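Local structure of TT1696 protein (Thermus thermophilus, 1UFB) at residues 63-66 with 67-71; 70-73 with 74-77. The protein is of unknown function but, as an all-helical HEPN-domain protein, may bind DNA. One frame throughout, in Å; residues are numbered along the deposited sequence.

Contact 1: 63-66 with 67-71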
loop_
_atom_site.group_PDB
_atom_site.type_symbol
_atom_site.label_atom_id
_atom_site.label_comp_id
_atom_site.label_asym_id
_atom_site.label_seq_id
_atom_site.Cartn_x
_atom_site.Cartn_y
_atom_site.Cartn_z
ATOM N N ALA A 63 7.480 19.016 -8.330
ATOM C CA ALA A 63 7.216 20.159 -9.230
ATOM C C ALA A 63 6.412 21.249 -8.602
ATOM O O ALA A 63 6.525 22.414 -9.004
ATOM C CB ALA A 63 6.466 19.676 -10.514
ATOM N N ASP A 64 5.582 20.896 -7.641
ATOM C CA ASP A 64 4.707 21.871 -7.013
ATOM C C ASP A 64 5.337 22.586 -5.807
ATOM O O ASP A 64 4.682 23.381 -5.160
ATOM C CB ASP A 64 3.403 21.176 -6.559
ATOM C CG ASP A 64 2.569 20.600 -7.746
ATOM O OD1 ASP A 64 2.803 20.966 -8.939
ATOM O OD2 ASP A 64 1.662 19.761 -7.471
ATOM N N LEU A 65 6.585 22.281 -5.481
ATOM C CA LEU A 65 7.221 22.940 -4.323
ATOM C C LEU A 65 7.479 24.448 -4.536
ATOM O O LEU A 65 7.673 24.891 -5.672
ATOM C CB LEU A 65 8.531 22.252 -4.015
ATOM C CG LEU A 65 8.425 20.885 -3.357
ATOM C CD1 LEU A 65 9.822 20.238 -3.384
ATOM C CD2 LEU A 65 7.801 21.006 -1.955
ATOM N N PRO A 66 7.473 25.250 -3.446
ATOM C CA PRO A 66 7.718 26.693 -3.631
ATOM C C PRO A 66 9.006 26.971 -4.406
ATOM O O PRO A 66 9.966 26.191 -4.417
ATOM C CB PRO A 66 7.766 27.243 -2.198
ATOM C CG PRO A 66 6.852 26.302 -1.441
ATOM C CD PRO A 66 7.267 24.938 -2.017
ATOM N N GLU A 67 8.995 28.116 -5.069
ATOM C CA GLU A 67 10.088 28.522 -5.893
ATOM C C GLU A 67 11.394 28.562 -5.141
ATOM O O GLU A 67 12.458 28.308 -5.727
ATOM C CB GLU A 67 9.779 29.921 -6.483
ATOM C CG GLU A 67 10.823 30.410 -7.457
ATOM C CD GLU A 67 10.368 31.691 -8.143
ATOM O OE1 GLU A 67 10.943 32.743 -7.842
ATOM O OE2 GLU A 67 9.428 31.644 -8.980
ATOM N N ASP A 68 11.336 28.874 -3.857
ATOM C CA ASP A 68 12.609 28.955 -3.105
ATOM C C ASP A 68 13.243 27.596 -2.807
ATOM O O ASP A 68 14.346 27.532 -2.264
ATOM C CB ASP A 68 12.437 29.754 -1.800
ATOM C CG ASP A 68 11.718 28.976 -0.718
ATOM O OD1 ASP A 68 10.475 28.851 -0.790
ATOM O OD2 ASP A 68 12.414 28.488 0.225
ATOM N N VAL A 69 12.555 26.506 -3.164
ATOM C CA VAL A 69 13.105 25.160 -2.935
ATOM C C VAL A 69 13.768 24.676 -4.199
ATOM O O VAL A 69 13.135 24.454 -5.227
ATOM C CB VAL A 69 11.991 24.110 -2.532
ATOM C CG1 VAL A 69 12.639 22.748 -2.226
ATOM C CG2 VAL A 69 11.225 24.566 -1.313
ATOM N N ASP A 70 15.053 24.476 -4.133
ATOM C CA ASP A 70 15.772 24.006 -5.288
ATOM C C ASP A 70 15.760 22.465 -5.344
ATOM O O ASP A 70 16.173 21.799 -4.402
ATOM C CB ASP A 70 17.187 24.520 -5.207
ATOM C CG ASP A 70 18.102 23.788 -6.114
ATOM O OD1 ASP A 70 18.998 23.074 -5.596
ATOM O OD2 ASP A 70 17.931 23.914 -7.342
ATOM N N VAL A 71 15.299 21.915 -6.457
ATOM C CA VAL A 71 15.199 20.478 -6.621
ATOM C C VAL A 71 16.262 19.972 -7.567
ATOM O O VAL A 71 16.184 20.232 -8.767
ATOM C CB VAL A 71 13.806 20.106 -7.211
ATOM C CG1 VAL A 71 13.749 18.635 -7.532
ATOM C CG2 VAL A 71 12.722 20.539 -6.254
HETATM O O HOH W 1 10.547 24.162 -6.361
#

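Contact 2: 70-73 with 74-77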
loop_
_atom_site.group_PDB
_atom_site.type_symbol
_atom_site.label_atom_id
_atom_site.label_comp_id
_atom_site.label_asym_id
_atom_site.label_seq_id
_atom_site.Cartn_x
_atom_site.Cartn_y
_atom_site.Cartn_z
ATOM N N ASP A 70 15.053 24.476 -4.133
ATOM C CA ASP A 70 15.772 24.006 -5.288
ATOM C C ASP A 70 15.760 22.465 -5.344
ATOM O O ASP A 70 16.173 21.799 -4.402
ATOM C CB ASP A 70 17.187 24.520 -5.207
ATOM C CG ASP A 70 18.102 23.788 -6.114
ATOM O OD1 ASP A 70 18.998 23.074 -5.596
ATOM O OD2 ASP A 70 17.931 23.914 -7.342
ATOM N N VAL A 71 15.299 21.915 -6.457
ATOM C CA VAL A 71 15.199 20.478 -6.621
ATOM C C VAL A 71 16.262 19.972 -7.567
ATOM O O VAL A 71 16.184 20.232 -8.767
ATOM C CB VAL A 71 13.806 20.106 -7.211
ATOM C CG1 VAL A 71 13.749 18.635 -7.532
ATOM C CG2 VAL A 71 12.722 20.539 -6.254
ATOM N N PRO A 72 17.242 19.203 -7.060
ATOM C CA PRO A 72 18.262 18.731 -7.995
ATOM C C PRO A 72 17.648 17.807 -9.027
ATOM O O PRO A 72 16.629 17.139 -8.738
ATOM C CB PRO A 72 19.271 18.008 -7.105
ATOM C CG PRO A 72 19.067 18.620 -5.747
ATOM C CD PRO A 72 17.560 18.810 -5.676
ATOM N N GLU A 73 18.269 17.757 -10.203
ATOM C CA GLU A 73 17.801 16.902 -11.291
ATOM C C GLU A 73 17.768 15.414 -10.931
ATOM O O GLU A 73 16.939 14.647 -11.489
ATOM C CB GLU A 73 18.692 17.068 -12.517
ATOM C CG GLU A 73 18.301 16.164 -13.681
ATOM C CD GLU A 73 16.935 16.529 -14.306
ATOM O OE1 GLU A 73 16.326 17.597 -13.973
ATOM O OE2 GLU A 73 16.472 15.725 -15.148
ATOM N N ASP A 74 18.708 14.990 -10.066
ATOM C CA ASP A 74 18.743 13.588 -9.677
ATOM C C ASP A 74 17.479 13.201 -8.891
ATOM O O ASP A 74 17.078 12.036 -8.943
ATOM C CB ASP A 74 20.067 13.226 -8.956
ATOM C CG ASP A 74 20.148 13.676 -7.490
ATOM O OD1 ASP A 74 19.456 14.613 -7.016
ATOM O OD2 ASP A 74 20.990 13.055 -6.799
ATOM N N LEU A 75 16.824 14.163 -8.229
ATOM C CA LEU A 75 15.589 13.823 -7.536
ATOM C C LEU A 75 14.431 13.596 -8.540
ATOM O O LEU A 75 13.475 12.826 -8.282
ATOM C CB LEU A 75 15.225 14.917 -6.535
ATOM C CG LEU A 75 16.216 15.082 -5.359
ATOM C CD1 LEU A 75 15.596 16.002 -4.311
ATOM C CD2 LEU A 75 16.591 13.726 -4.752
ATOM N N VAL A 76 14.488 14.308 -9.677
ATOM C CA VAL A 76 13.461 14.165 -10.706
ATOM C C VAL A 76 13.611 12.759 -11.288
ATOM O O VAL A 76 12.632 12.043 -11.504
ATOM C CB VAL A 76 13.634 15.257 -11.850
ATOM C CG1 VAL A 76 12.609 15.046 -12.931
ATOM C CG2 VAL A 76 13.466 16.656 -11.278
ATOM N N GLU A 77 14.848 12.332 -11.518
ATOM C CA GLU A 77 15.015 10.987 -12.060
ATOM C C GLU A 77 14.583 9.954 -11.015
ATOM O O GLU A 77 13.949 8.977 -11.381
ATOM C CB GLU A 77 16.453 10.755 -12.555
ATOM C CG GLU A 77 16.741 11.604 -13.876
ATOM C CD GLU A 77 15.588 11.525 -14.986
ATOM O OE1 GLU A 77 15.335 10.430 -15.603
ATOM O OE2 GLU A 77 14.911 12.582 -15.240
#

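Contact 1: 63-66 with 67-71
The carbonyl oxygen of Pro66 has two close polar partners: the backbone of Val69 and a water. Val69 N donates to Pro66 O at 2.9 Å, with an N-H...O angle of 162°; the nitrogen stands above the carbonyl plane, 48° out of it. Water 1 lies 2.9 Å from the same Pro66 O and 2.8 Å from Val69 O, between the first and last carbonyls of the turn; with more acceptors around it than protons to give, which of them it serves is left open.

Apolar side chains pack across the turn. Leu65 extends its CD1 branch toward the returning chain, where it meets Val69 CG1 at 3.9 Å and, at roughly a right angle, Val71 CG2 at 4.1 Å. Both valines have CG1 anti to the backbone N (chi1 -177° in Val69), yet they offer different methyls to Leu65: CG1 from Val69, CG2 from Val71. The remaining methyl of Val69, CG2, lies alongside the proline ring, 4.0 Å from Pro66 CD, the two side chains pointing the same way. Leu65, Val69 and Val71 all also touch Phe122 of helix 106-126, which packs them against that helix.

Asp68 OD1 comes to 3.5 Å from Pro66 CB. Its carboxylate has a stronger partner in Arg49, which forms a salt bridge with OD2 and also touches Pro66 and Val69, tying the turn to the loop after helix 27-48. Pro66 to Val69 form a type I beta turn with proline at its first position, reversing the chain in the loop between helices 58-63 and 73-83.

Contact 2: 70-73 with 74-77
The first turn of helix 73-83 forms here, led in by Val71 and Pro72. Pro72 O accepts Leu75 N at 3.0 Å, the donor lying above the carbonyl plane, 56° out of it. One residue on, Glu73 O takes the regular i to i+4 bond from Glu77 N at 3.1 Å, tilted a little from the carbonyl plane, and a weak one from Val76 N.

Apolar groups pack against the turn. The Pro72 ring runs beside Leu75, pointing the same way, with CD 3.7 Å from Leu75 CD1; Phe122 of helix 106-126 touches both residues. Val71 CG1 reaches Leu75 CB at 4.1 Å and Val76 CG2 at a similar distance, bridging two successive helix residues.

Asp74 folds back, its CG between the backbone N and the carbonyl carbon (chi1 78°), which brings OD1 to 3.4 Å from Pro72 CB; its OD2 makes a long, weak ion pair with Lys118 of helix 106-126. Glu73 bends at chi2, laying OE1 near Val76 CG2 and OE2 only 3.5 Å from Glu77 OE2, the carboxylate planes 18° apart. Lys80 forms a salt bridge with Glu77 OE2 and probably offsets much of the repulsion between the two acids. Glu73 and Asp74, at the helix N-terminus, are likely to interact favourably with the helix dipole.

Overall arrangement
Contact 1 and contact 2 follow each other along the chain, their centres 10 Å apart, and share Asp70 and Val71. Contact 1 lies in the loop that leaves helix 58-63; contact 2 carries that loop into helix 73-83. Both are surface features on the same side of the chain's centre, within the HEPN domain, and neither is touched by the second chain of the assembly. Helix 106-126 links them, since Phe122 receives apolar side chains from each. The chain thus turns back after one short helix and starts the next while staying packed against the long-helix body.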